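PDB 5MQ6: polycyclic ketone monooxygenase from Myceliophthora thermophila, which uses FAD and NADPH to insert one oxygen atom next to a ketone carbonyl, turning bulky polycyclic ketones into esters or lactones. Local coordinates for residues P229-I234 and L474-V479; L39-R44 and T602-A607; P235-F240 and D470-S475. One frame throughout, in Å; residues are numbered along the deposited sequence.

Contact 1. Residues P229-I234 and L474-V479; sequences PQVPKI and LSTGYV. With NDP (NADPH dihydro-nicotinamide-adenine-dinucleotide phosphate), chain C.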
loop_
_atom_site.group_PDB
_atom_site.type_symbol
_atom_site.label_atom_id
_atom_site.label_comp_id
_atom_site.label_asym_id
_atom_site.label_seq_id
_atom_site.Cartn_x
_atom_site.Cartn_y
_atom_site.Cartn_z
ATOM N N PRO A 229 3.477 -10.674 2.381
ATOM C CA PRO A 229 3.670 -11.274 1.049
ATOM C C PRO A 229 2.782 -12.494 0.901
ATOM O O PRO A 229 2.768 -13.312 1.820
ATOM C CB PRO A 229 5.139 -11.697 1.047
ATOM C CG PRO A 229 5.770 -10.926 2.113
ATOM C CD PRO A 229 4.724 -10.678 3.146
ATOM N N GLN A 230 2.065 -12.620 -0.239
ATOM C CA GLN A 230 1.293 -13.826 -0.524
ATOM C C GLN A 230 1.885 -14.596 -1.656
ATOM O O GLN A 230 2.755 -14.108 -2.396
ATOM C CB GLN A 230 -0.160 -13.484 -0.880
ATOM C CG GLN A 230 -0.299 -12.483 -2.058
ATOM C CD GLN A 230 -1.739 -12.226 -2.454
ATOM O OE1 GLN A 230 -2.672 -12.265 -1.627
ATOM N NE2 GLN A 230 -1.933 -11.934 -3.736
ATOM N N VAL A 231 1.395 -15.820 -1.768
ATOM C CA VAL A 231 1.650 -16.706 -2.914
ATOM C C VAL A 231 0.358 -17.372 -3.316
ATOM O O VAL A 231 -0.546 -17.604 -2.477
ATOM C CB VAL A 231 2.703 -17.787 -2.647
ATOM C CG1 VAL A 231 4.009 -17.106 -2.320
ATOM C CG2 VAL A 231 2.263 -18.717 -1.526
ATOM N N PRO A 232 0.263 -17.674 -4.606
ATOM C CA PRO A 232 -0.916 -18.386 -5.080
ATOM C C PRO A 232 -0.854 -19.834 -4.632
ATOM O O PRO A 232 0.243 -20.354 -4.443
ATOM C CB PRO A 232 -0.792 -18.291 -6.594
ATOM C CG PRO A 232 0.664 -18.027 -6.854
ATOM C CD PRO A 232 1.325 -17.544 -5.635
ATOM N N LYS A 233 -2.018 -20.460 -4.471
ATOM C CA LYS A 233 -2.109 -21.872 -4.115
ATOM C C LYS A 233 -1.800 -22.672 -5.376
ATOM O O LYS A 233 -2.714 -23.224 -5.968
ATOM C CB LYS A 233 -3.522 -22.258 -3.670
ATOM C CG LYS A 233 -4.122 -21.467 -2.537
ATOM C CD LYS A 233 -3.773 -22.043 -1.197
ATOM C CE LYS A 233 -4.409 -21.137 -0.147
ATOM N NZ LYS A 233 -5.920 -21.055 -0.145
ATOM N N ILE A 234 -0.546 -22.718 -5.807
ATOM C CA ILE A 234 -0.221 -23.495 -7.007
ATOM C C ILE A 234 0.062 -24.942 -6.580
ATOM O O ILE A 234 1.086 -25.184 -5.940
ATOM C CB ILE A 234 1.011 -22.939 -7.733
ATOM C CG1 ILE A 234 0.716 -21.523 -8.327
ATOM C CG2 ILE A 234 1.499 -23.927 -8.841
ATOM C CD1 ILE A 234 1.977 -20.816 -8.845
ATOM N N LEU A 474 9.063 -15.225 -6.801
ATOM C CA LEU A 474 7.644 -15.047 -6.562
ATOM C C LEU A 474 7.421 -13.544 -6.383
ATOM O O LEU A 474 7.845 -12.907 -5.418
ATOM C CB LEU A 474 7.165 -15.828 -5.341
ATOM C CG LEU A 474 7.363 -17.368 -5.353
ATOM C CD1 LEU A 474 6.755 -18.024 -4.095
ATOM C CD2 LEU A 474 6.805 -18.040 -6.602
ATOM N N SER A 475 6.832 -12.970 -7.412
ATOM C CA SER A 475 6.478 -11.569 -7.460
ATOM C C SER A 475 4.951 -11.562 -7.526
ATOM O O SER A 475 4.330 -10.976 -8.446
ATOM C CB SER A 475 7.117 -10.989 -8.704
ATOM O OG SER A 475 6.541 -9.811 -8.981
ATOM N N THR A 476 4.359 -12.256 -6.550
ATOM C CA THR A 476 2.954 -12.538 -6.517
ATOM C C THR A 476 2.218 -11.631 -5.501
ATOM O O THR A 476 1.011 -11.794 -5.233
ATOM C CB THR A 476 2.741 -14.013 -6.238
ATOM O OG1 THR A 476 3.693 -14.426 -5.260
ATOM C CG2 THR A 476 3.020 -14.800 -7.529
ATOM N N GLY A 477 2.915 -10.649 -4.971
ATOM C CA GLY A 477 2.224 -9.579 -4.341
ATOM C C GLY A 477 1.984 -9.882 -2.874
ATOM O O GLY A 477 2.692 -10.707 -2.299
ATOM N N TYR A 478 1.019 -9.163 -2.299
ATOM C CA TYR A 478 0.752 -9.059 -0.845
ATOM C C TYR A 478 -0.705 -9.233 -0.604
ATOM O O TYR A 478 -1.513 -8.936 -1.460
ATOM C CB TYR A 478 1.101 -7.649 -0.310
ATOM C CG TYR A 478 2.481 -7.239 -0.678
ATOM C CD1 TYR A 478 2.767 -6.825 -1.985
ATOM C CD2 TYR A 478 3.559 -7.319 0.260
ATOM C CE1 TYR A 478 4.081 -6.472 -2.363
ATOM C CE2 TYR A 478 4.887 -6.943 -0.115
ATOM C CZ TYR A 478 5.149 -6.527 -1.437
ATOM O OH TYR A 478 6.425 -6.138 -1.862
ATOM N N VAL A 479 -1.075 -9.617 0.613
ATOM C CA VAL A 479 -2.511 -9.606 0.986
ATOM C C VAL A 479 -3.129 -8.228 0.624
ATOM O O VAL A 479 -2.536 -7.163 0.902
ATOM C CB VAL A 479 -2.757 -9.928 2.481
ATOM C CG1 VAL A 479 -4.253 -9.798 2.865
ATOM C CG2 VAL A 479 -2.265 -11.330 2.801
HETATM P PA NDP C . 0.790 -7.490 -7.450
HETATM O O1A NDP C . -0.265 -8.144 -6.492
HETATM O O2A NDP C . 0.588 -6.141 -8.094
HETATM O O5B NDP C . 1.164 -8.607 -8.543
HETATM C C5B NDP C . 1.159 -9.993 -8.269
HETATM C C4B NDP C . 1.280 -10.626 -9.640
HETATM O O4B NDP C . 1.259 -12.073 -9.518
HETATM C C3B NDP C . 0.128 -10.203 -10.556
HETATM O O3B NDP C . 0.666 -9.790 -11.827
HETATM C C2B NDP C . -0.693 -11.474 -10.579
HETATM O O2B NDP C . -1.552 -11.613 -11.748
HETATM C C1B NDP C . 0.365 -12.550 -10.477
HETATM N N9A NDP C . -0.229 -13.827 -10.078
HETATM C C8A NDP C . -1.035 -14.094 -9.000
HETATM N N7A NDP C . -1.415 -15.386 -8.989
HETATM C C5A NDP C . -0.829 -15.914 -10.094
HETATM C C6A NDP C . -0.838 -17.234 -10.709
HETATM N N6A NDP C . -1.539 -18.191 -10.113
HETATM N N1A NDP C . -0.127 -17.405 -11.844
HETATM C C2A NDP C . 0.586 -16.407 -12.458
HETATM N N3A NDP C . 0.641 -15.154 -11.978
HETATM C C4A NDP C . -0.054 -14.894 -10.816
HETATM O O3 NDP C . 2.187 -7.345 -6.694
HETATM P PN NDP C . 3.483 -6.372 -6.972
HETATM O O1N NDP C . 4.523 -6.792 -5.886
HETATM O O2N NDP C . 3.938 -6.447 -8.413
HETATM O O5D NDP C . 2.952 -4.870 -6.689
HETATM C C5D NDP C . 2.262 -4.613 -5.418
HETATM C C4D NDP C . 2.140 -3.125 -5.146
HETATM O O4D NDP C . 3.432 -2.554 -4.841
HETATM C C3D NDP C . 1.778 -2.386 -6.436
HETATM O O3D NDP C . 0.428 -2.628 -6.985
HETATM C C2D NDP C . 2.252 -0.951 -6.122
HETATM O O2D NDP C . 1.311 -0.264 -5.234
HETATM C C1D NDP C . 3.621 -1.245 -5.510
HETATM P P2B NDP C . -3.070 -11.043 -11.683
HETATM O O1X NDP C . -3.610 -11.537 -10.333
HETATM O O2X NDP C . -3.868 -11.704 -12.786
HETATM O O3X NDP C . -2.989 -9.531 -11.935
#

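Contact 2. Residues L39-R44 and T602-A607; sequences LGQFIR and TSEGEA. With NDP (NADPH dihydro-nicotinamide-adenine-dinucleotide phosphate), chain C.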
loop_
_atom_site.group_PDB
_atom_site.type_symbol
_atom_site.label_atom_id
_atom_site.label_comp_id
_atom_site.label_asym_id
_atom_site.label_seq_id
_atom_site.Cartn_x
_atom_site.Cartn_y
_atom_site.Cartn_z
ATOM N N LEU A 39 -10.501 -14.276 -3.075
ATOM C CA LEU A 39 -9.259 -14.236 -2.273
ATOM C C LEU A 39 -8.742 -15.619 -1.843
ATOM O O LEU A 39 -7.541 -15.753 -1.526
ATOM C CB LEU A 39 -9.440 -13.355 -1.018
ATOM C CG LEU A 39 -9.594 -11.838 -1.226
ATOM C CD1 LEU A 39 -9.852 -11.055 0.067
ATOM C CD2 LEU A 39 -8.355 -11.262 -1.930
ATOM N N GLY A 40 -9.627 -16.629 -1.819
ATOM C CA GLY A 40 -9.244 -18.041 -1.490
ATOM C C GLY A 40 -8.121 -18.689 -2.306
ATOM O O GLY A 40 -7.521 -19.674 -1.883
ATOM N N GLN A 41 -7.870 -18.173 -3.501
ATOM C CA GLN A 41 -6.707 -18.576 -4.325
ATOM C C GLN A 41 -5.258 -18.245 -3.783
ATOM O O GLN A 41 -4.250 -18.726 -4.345
ATOM C CB GLN A 41 -6.882 -17.947 -5.712
ATOM C CG GLN A 41 -6.982 -16.407 -5.635
ATOM C CD GLN A 41 -7.289 -15.760 -6.958
ATOM O OE1 GLN A 41 -8.401 -15.306 -7.266
ATOM N NE2 GLN A 41 -6.283 -15.733 -7.762
ATOM N N PHE A 42 -5.152 -17.389 -2.752
ATOM C CA PHE A 42 -3.861 -16.907 -2.249
ATOM C C PHE A 42 -3.738 -17.358 -0.830
ATOM O O PHE A 42 -4.716 -17.621 -0.187
ATOM C CB PHE A 42 -3.726 -15.361 -2.302
ATOM C CG PHE A 42 -3.805 -14.784 -3.730
ATOM C CD1 PHE A 42 -2.876 -15.156 -4.704
ATOM C CD2 PHE A 42 -4.838 -13.891 -4.094
ATOM C CE1 PHE A 42 -2.958 -14.645 -6.021
ATOM C CE2 PHE A 42 -4.931 -13.379 -5.403
ATOM C CZ PHE A 42 -3.996 -13.754 -6.380
ATOM N N ILE A 43 -2.511 -17.486 -0.361
ATOM C CA ILE A 43 -2.251 -17.711 1.042
ATOM C C ILE A 43 -1.068 -16.857 1.419
ATOM O O ILE A 43 -0.152 -16.649 0.587
ATOM C CB ILE A 43 -2.062 -19.211 1.422
ATOM C CG1 ILE A 43 -1.649 -19.376 2.903
ATOM C CG2 ILE A 43 -1.081 -19.951 0.516
ATOM C CD1 ILE A 43 -1.780 -20.806 3.356
ATOM N N ARG A 44 -1.084 -16.337 2.647
ATOM C CA ARG A 44 0.089 -15.653 3.134
ATOM C C ARG A 44 1.270 -16.619 3.221
ATOM O O ARG A 44 1.171 -17.769 3.722
ATOM C CB ARG A 44 -0.111 -15.026 4.505
ATOM C CG ARG A 44 -1.282 -14.089 4.620
ATOM C CD ARG A 44 -1.570 -13.869 6.106
ATOM N NE ARG A 44 -2.466 -12.736 6.272
ATOM C CZ ARG A 44 -3.787 -12.762 6.052
ATOM N NH1 ARG A 44 -4.391 -13.884 5.653
ATOM N NH2 ARG A 44 -4.512 -11.654 6.223
ATOM N N THR A 602 -10.722 -5.156 -6.554
ATOM C CA THR A 602 -12.026 -5.854 -6.442
ATOM C C THR A 602 -11.969 -7.011 -5.427
ATOM O O THR A 602 -12.971 -7.741 -5.283
ATOM C CB THR A 602 -12.577 -6.386 -7.812
ATOM O OG1 THR A 602 -11.731 -7.430 -8.359
ATOM C CG2 THR A 602 -12.722 -5.243 -8.797
ATOM N N SER A 603 -10.836 -7.160 -4.713
ATOM C CA SER A 603 -10.599 -8.320 -3.815
ATOM C C SER A 603 -10.845 -9.653 -4.573
ATOM O O SER A 603 -11.682 -10.508 -4.176
ATOM C CB SER A 603 -11.415 -8.205 -2.506
ATOM O OG SER A 603 -10.997 -7.060 -1.777
ATOM N N GLU A 604 -10.092 -9.770 -5.675
ATOM C CA GLU A 604 -10.273 -10.783 -6.734
ATOM C C GLU A 604 -11.746 -11.098 -7.128
ATOM O O GLU A 604 -12.115 -12.265 -7.239
ATOM C CB GLU A 604 -9.525 -12.070 -6.366
ATOM C CG GLU A 604 -8.043 -11.918 -6.067
ATOM C CD GLU A 604 -7.214 -11.304 -7.209
ATOM O OE1 GLU A 604 -7.511 -11.468 -8.441
ATOM O OE2 GLU A 604 -6.218 -10.648 -6.834
ATOM N N GLY A 605 -12.564 -10.065 -7.348
ATOM C CA GLY A 605 -14.011 -10.238 -7.671
ATOM C C GLY A 605 -15.006 -10.375 -6.490
ATOM O O GLY A 605 -16.229 -10.314 -6.675
ATOM N N GLU A 606 -14.515 -10.534 -5.263
ATOM C CA GLU A 606 -15.413 -10.638 -4.094
ATOM C C GLU A 606 -16.203 -9.332 -3.819
ATOM O O GLU A 606 -17.446 -9.376 -3.641
ATOM C CB GLU A 606 -14.641 -11.094 -2.863
ATOM C CG GLU A 606 -14.029 -12.490 -3.000
ATOM C CD GLU A 606 -13.407 -12.989 -1.694
ATOM O OE1 GLU A 606 -13.589 -12.347 -0.630
ATOM O OE2 GLU A 606 -12.713 -14.029 -1.716
ATOM N N ALA A 607 -15.503 -8.191 -3.787
ATOM C CA ALA A 607 -16.169 -6.897 -3.865
ATOM C C ALA A 607 -16.996 -6.926 -5.122
ATOM O O ALA A 607 -18.133 -6.508 -5.082
ATOM C CB ALA A 607 -15.172 -5.735 -3.927
HETATM P PA NDP C . 0.790 -7.490 -7.450
HETATM O O1A NDP C . -0.265 -8.144 -6.492
HETATM O O2A NDP C . 0.588 -6.141 -8.094
HETATM O O5B NDP C . 1.164 -8.607 -8.543
HETATM C C5B NDP C . 1.159 -9.993 -8.269
HETATM C C4B NDP C . 1.280 -10.626 -9.640
HETATM O O4B NDP C . 1.259 -12.073 -9.518
HETATM C C3B NDP C . 0.128 -10.203 -10.556
HETATM O O3B NDP C . 0.666 -9.790 -11.827
HETATM C C2B NDP C . -0.693 -11.474 -10.579
HETATM O O2B NDP C . -1.552 -11.613 -11.748
HETATM C C1B NDP C . 0.365 -12.550 -10.477
HETATM N N9A NDP C . -0.229 -13.827 -10.078
HETATM C C8A NDP C . -1.035 -14.094 -9.000
HETATM N N7A NDP C . -1.415 -15.386 -8.989
HETATM C C5A NDP C . -0.829 -15.914 -10.094
HETATM C C6A NDP C . -0.838 -17.234 -10.709
HETATM N N6A NDP C . -1.539 -18.191 -10.113
HETATM N N1A NDP C . -0.127 -17.405 -11.844
HETATM C C2A NDP C . 0.586 -16.407 -12.458
HETATM N N3A NDP C . 0.641 -15.154 -11.978
HETATM C C4A NDP C . -0.054 -14.894 -10.816
HETATM O O3 NDP C . 2.187 -7.345 -6.694
HETATM P PN NDP C . 3.483 -6.372 -6.972
HETATM O O1N NDP C . 4.523 -6.792 -5.886
HETATM O O2N NDP C . 3.938 -6.447 -8.413
HETATM O O5D NDP C . 2.952 -4.870 -6.689
HETATM C C5D NDP C . 2.262 -4.613 -5.418
HETATM C C4D NDP C . 2.140 -3.125 -5.146
HETATM O O4D NDP C . 3.432 -2.554 -4.841
HETATM C C3D NDP C . 1.778 -2.386 -6.436
HETATM O O3D NDP C . 0.428 -2.628 -6.985
HETATM C C2D NDP C . 2.252 -0.951 -6.122
HETATM O O2D NDP C . 1.311 -0.264 -5.234
HETATM C C1D NDP C . 3.621 -1.245 -5.510
HETATM P P2B NDP C . -3.070 -11.043 -11.683
HETATM O O1X NDP C . -3.610 -11.537 -10.333
HETATM O O2X NDP C . -3.868 -11.704 -12.786
HETATM O O3X NDP C . -2.989 -9.531 -11.935
#

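Contact 3. Residues P235-F240 and D470-S475; sequences PGLETF and DILVLS. With NDP (NADPH dihydro-nicotinamide-adenine-dinucleotide phosphate), chain C.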
loop_
_atom_site.group_PDB
_atom_site.type_symbol
_atom_site.label_atom_id
_atom_site.label_comp_id
_atom_site.label_asym_id
_atom_site.label_seq_id
_atom_site.Cartn_x
_atom_site.Cartn_y
_atom_site.Cartn_z
ATOM N N PRO A 235 -0.786 -25.909 -6.984
ATOM C CA PRO A 235 -0.567 -27.320 -6.576
ATOM C C PRO A 235 0.867 -27.774 -6.737
ATOM O O PRO A 235 1.453 -27.594 -7.810
ATOM C CB PRO A 235 -1.476 -28.084 -7.533
ATOM C CG PRO A 235 -2.608 -27.169 -7.652
ATOM C CD PRO A 235 -1.975 -25.819 -7.836
ATOM N N GLY A 236 1.440 -28.306 -5.667
ATOM C CA GLY A 236 2.772 -28.882 -5.717
ATOM C C GLY A 236 3.882 -27.887 -5.693
ATOM O O GLY A 236 5.033 -28.239 -5.969
ATOM N N LEU A 237 3.587 -26.633 -5.350
ATOM C CA LEU A 237 4.644 -25.586 -5.314
ATOM C C LEU A 237 5.704 -25.869 -4.239
ATOM O O LEU A 237 6.908 -25.629 -4.408
ATOM C CB LEU A 237 4.026 -24.187 -5.129
ATOM C CG LEU A 237 4.953 -22.963 -5.307
ATOM C CD1 LEU A 237 5.643 -22.888 -6.688
ATOM C CD2 LEU A 237 4.190 -21.655 -4.998
ATOM N N GLU A 238 5.229 -26.374 -3.111
ATOM C CA GLU A 238 6.083 -26.834 -2.021
ATOM C C GLU A 238 7.242 -27.712 -2.497
ATOM O O GLU A 238 8.327 -27.626 -1.947
ATOM C CB GLU A 238 5.213 -27.593 -1.045
ATOM C CG GLU A 238 4.388 -28.706 -1.706
ATOM C CD GLU A 238 2.911 -28.655 -1.348
ATOM O OE1 GLU A 238 2.629 -28.537 -0.133
ATOM O OE2 GLU A 238 2.034 -28.744 -2.261
ATOM N N THR A 239 7.009 -28.487 -3.565
ATOM C CA THR A 239 7.915 -29.550 -4.082
ATOM C C THR A 239 9.020 -29.072 -5.030
ATOM O O THR A 239 10.019 -29.794 -5.225
ATOM C CB THR A 239 7.150 -30.637 -4.885
ATOM O OG1 THR A 239 6.890 -30.170 -6.215
ATOM C CG2 THR A 239 5.837 -31.004 -4.252
ATOM N N PHE A 240 8.843 -27.913 -5.665
ATOM C CA PHE A 240 9.921 -27.363 -6.504
ATOM C C PHE A 240 11.237 -27.415 -5.734
ATOM O O PHE A 240 11.320 -26.946 -4.612
ATOM C CB PHE A 240 9.633 -25.912 -6.940
ATOM C CG PHE A 240 10.751 -25.305 -7.717
ATOM C CD1 PHE A 240 10.973 -25.691 -9.051
ATOM C CD2 PHE A 240 11.631 -24.373 -7.138
ATOM C CE1 PHE A 240 12.044 -25.155 -9.779
ATOM C CE2 PHE A 240 12.699 -23.819 -7.875
ATOM C CZ PHE A 240 12.908 -24.219 -9.201
ATOM N N ASP A 470 15.732 -23.433 -12.710
ATOM C CA ASP A 470 16.745 -23.467 -11.647
ATOM C C ASP A 470 16.340 -22.655 -10.404
ATOM O O ASP A 470 16.388 -23.174 -9.307
ATOM C CB ASP A 470 18.048 -22.895 -12.170
ATOM C CG ASP A 470 18.567 -23.680 -13.333
ATOM O OD1 ASP A 470 18.280 -24.909 -13.380
ATOM O OD2 ASP A 470 19.230 -23.061 -14.194
ATOM N N ILE A 471 15.970 -21.390 -10.598
ATOM C CA ILE A 471 15.685 -20.475 -9.495
ATOM C C ILE A 471 14.302 -19.918 -9.752
ATOM O O ILE A 471 14.050 -19.512 -10.872
ATOM C CB ILE A 471 16.710 -19.348 -9.526
ATOM C CG1 ILE A 471 18.086 -19.873 -9.146
ATOM C CG2 ILE A 471 16.299 -18.176 -8.633
ATOM C CD1 ILE A 471 19.230 -18.935 -9.504
ATOM N N LEU A 472 13.426 -19.883 -8.736
ATOM C CA LEU A 472 12.066 -19.337 -8.880
ATOM C C LEU A 472 11.854 -18.091 -8.017
ATOM O O LEU A 472 12.076 -18.101 -6.790
ATOM C CB LEU A 472 11.038 -20.381 -8.521
ATOM C CG LEU A 472 9.549 -19.965 -8.600
ATOM C CD1 LEU A 472 9.035 -19.673 -10.001
ATOM C CD2 LEU A 472 8.658 -21.016 -7.995
ATOM N N VAL A 473 11.411 -17.027 -8.655
ATOM C CA VAL A 473 11.101 -15.740 -7.997
ATOM C C VAL A 473 9.603 -15.520 -7.981
ATOM O O VAL A 473 8.968 -15.649 -8.995
ATOM C CB VAL A 473 11.720 -14.555 -8.777
ATOM C CG1 VAL A 473 11.551 -13.246 -8.029
ATOM C CG2 VAL A 473 13.199 -14.792 -9.019
ATOM N N LEU A 474 9.063 -15.225 -6.801
ATOM C CA LEU A 474 7.644 -15.047 -6.562
ATOM C C LEU A 474 7.421 -13.544 -6.383
ATOM O O LEU A 474 7.845 -12.907 -5.418
ATOM C CB LEU A 474 7.165 -15.828 -5.341
ATOM C CG LEU A 474 7.363 -17.368 -5.353
ATOM C CD1 LEU A 474 6.755 -18.024 -4.095
ATOM C CD2 LEU A 474 6.805 -18.040 -6.602
ATOM N N SER A 475 6.832 -12.970 -7.412
ATOM C CA SER A 475 6.478 -11.569 -7.460
ATOM C C SER A 475 4.951 -11.562 -7.526
ATOM O O SER A 475 4.330 -10.976 -8.446
ATOM C CB SER A 475 7.117 -10.989 -8.704
ATOM O OG SER A 475 6.541 -9.811 -8.981
HETATM P PA NDP C . 0.790 -7.490 -7.450
HETATM O O1A NDP C . -0.265 -8.144 -6.492
HETATM O O2A NDP C . 0.588 -6.141 -8.094
HETATM O O5B NDP C . 1.164 -8.607 -8.543
HETATM C C5B NDP C . 1.159 -9.993 -8.269
HETATM C C4B NDP C . 1.280 -10.626 -9.640
HETATM O O4B NDP C . 1.259 -12.073 -9.518
HETATM C C3B NDP C . 0.128 -10.203 -10.556
HETATM O O3B NDP C . 0.666 -9.790 -11.827
HETATM C C2B NDP C . -0.693 -11.474 -10.579
HETATM O O2B NDP C . -1.552 -11.613 -11.748
HETATM C C1B NDP C . 0.365 -12.550 -10.477
HETATM N N9A NDP C . -0.229 -13.827 -10.078
HETATM C C8A NDP C . -1.035 -14.094 -9.000
HETATM N N7A NDP C . -1.415 -15.386 -8.989
HETATM C C5A NDP C . -0.829 -15.914 -10.094
HETATM C C6A NDP C . -0.838 -17.234 -10.709
HETATM N N6A NDP C . -1.539 -18.191 -10.113
HETATM N N1A NDP C . -0.127 -17.405 -11.844
HETATM C C2A NDP C . 0.586 -16.407 -12.458
HETATM N N3A NDP C . 0.641 -15.154 -11.978
HETATM C C4A NDP C . -0.054 -14.894 -10.816
HETATM O O3 NDP C . 2.187 -7.345 -6.694
HETATM P PN NDP C . 3.483 -6.372 -6.972
HETATM O O1N NDP C . 4.523 -6.792 -5.886
HETATM O O2N NDP C . 3.938 -6.447 -8.413
HETATM O O5D NDP C . 2.952 -4.870 -6.689
HETATM C C5D NDP C . 2.262 -4.613 -5.418
HETATM C C4D NDP C . 2.140 -3.125 -5.146
HETATM O O4D NDP C . 3.432 -2.554 -4.841
HETATM C C3D NDP C . 1.778 -2.386 -6.436
HETATM O O3D NDP C . 0.428 -2.628 -6.985
HETATM C C2D NDP C . 2.252 -0.951 -6.122
HETATM O O2D NDP C . 1.311 -0.264 -5.234
HETATM C C1D NDP C . 3.621 -1.245 -5.510
HETATM P P2B NDP C . -3.070 -11.043 -11.683
HETATM O O1X NDP C . -3.610 -11.537 -10.333
HETATM O O2X NDP C . -3.868 -11.704 -12.786
HETATM O O3X NDP C . -2.989 -9.531 -11.935
#

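Contact 1. Residues P229-I234 and L474-V479
Gln230 grips the loop after strand 471-474 with three groups of one residue: its backbone N, its backbone O and its side-chain amide. That loop leaves the parallel Rossmann-type sheet of the NADPH domain and carries part of the NADPH pocket. Gln230 N donates to Gly477 O at 2.9 Å (159° at the hydrogen), next to a single beta bridge between Pro229 and Tyr478. In return Thr476 OG1 donates to Gln230 O at 3.0 Å, from a little out of the carbonyl plane. The third bond, Gln230 NE2 to Thr476 O, is weak. With CG between the backbone N and the carbonyl carbon (chi1 56°), the extended chain lies along the Thr476-Tyr478 backbone. His246 of strand 244-246 adds weak bonds to both Gln230 O and Gly477 O.

Apolar groups fill the other end. Val231 CG1 presses on Leu474 CD1 at 3.4 Å, tighter than usual for two carbons. Thr476 CG2 rests against Pro232 CD, the two side chains crossing at about a right angle. NADPH runs along the loop. Gly477 has no side chain, and the pyrophosphate lies directly against it, with CA 3.2 Å from NDP O3. The Tyr478 ring, whose OH bonds Asn125, turns its edge to the same group, with CE1 3.6 Å from NDP O1N.

Contact 2. Residues L39-R44 and T602-A607
Leu39 and Glu606 make the polar part of this contact. Leu39 N donates to Glu606 OE2 at 2.6 Å, with 138° at the hydrogen. The N-H comes from above the carboxylate plane, 48° out of it. The extended Glu606 chain reaches across to the start of segment 39-44, where the backbone forms a 3-10 turn. A type I' beta turn from Ser603 to Glu606 presents this glutamate. Thr602 OG1 braces the turn by accepting from Gly605 N, an ST motif.

Packing is the second kind of interaction. The Leu39 side chain crosses that of Glu606 at about a right angle, and its methyls lie over Ser603. CD1 is 4.1 Å from Ser603 CB.

The third kind involves the Phe42 ring and its edge. Glu604 is bent at chi2, which brings its carboxylate to that edge. Glu604 OE2 lies 3.3 Å from Phe42 CE2, near the ring plane, and the carboxylate is turned 71° to the ring. The Glu604 side chain is also close to those of Lys425 and Tyr600, both of which bind NADPH. Another part of the edge meets the NADPH adenine, with Phe42 CE1 3.4 Å from NDP N7A. One ring thus touches both the glutamate and the dinucleotide. Gln41 CG lies over one face of the ring, toward the rim.

Strand 42-44 pairs antiparallel with strand 230-232, whose Gln230 packs on Phe42. The 602-607 loop lies between helices 573-585 and 616-621 in the chain.

Contact 3. Residues P235-F240 and D470-S475
Leu237 and Phe240 lean on Leu472, and this is the tight, buried part of the contact. Strand 471-474 belongs to the parallel Rossmann-type sheet of the NADPH domain. The loop 235-240 packs on the strand through its side chains, with no hydrogen bond between the two segments. Leu237 CD1 meets Leu472 CD2 at 3.8 Å, methyl against methyl. The Phe240 ring reaches the strand by its far end, with CE2 3.9 Å from Leu472 CB. Its CG lies anti to the backbone N (chi1 176°), which carries the ring to the start of the strand. There the ring edge faces the backbone, and CZ lies 3.6 Å from Asp470 O, near the ring plane.

The backbones stay well apart: the closest CA pair, Phe240 and Leu472, is 8.6 Å apart. The outer side is looser. Glu238 is exposed and Thr239 partly so, and neither contacts the strand. Thr239 works within its own segment instead. Its OG1 donates to Gly236 O at 2.7 Å, in the carbonyl plane, and Thr239 N donates to the same oxygen. Two donors from one residue thus hold the start of the short 3-10 turn 237-239. At the strand's start, Asp470 directs its CB away from the loop, and its OD2 accepts from Arg271 N.

Strand 471-474 runs between strands 244-246 and 271-275, parallel to both. Leu472 packs on Val244 and Ile275 of these neighbours, while the loop itself leads from strand 230-232 into strand 244-246.

Overall arrangement
Contacts 1 and 3 are buried, while contact 2 is only partly so, with Glu606 and Gly40 at the surface. Contacts 1 and 3 share Leu474 and Ser475 and follow one chain: contact 3 uses the start of strand 471-474, contact 1 its last residue and the loop beyond. Contacts 1 and 2 meet through the two-stranded sheet of 42-44 and 230-232, where Lys233 NZ also bonds Gly40 O. Contacts 2 and 3 do not touch. Contact 3 is apolar packing on the Rossmann-type sheet. Contact 1 mixes backbone and side-chain bonds with apolar packing beside the pyrophosphate. Contact 2 combines a carboxylate bond at the surface with leucine packing and a phenylalanine edge that also meets the adenine.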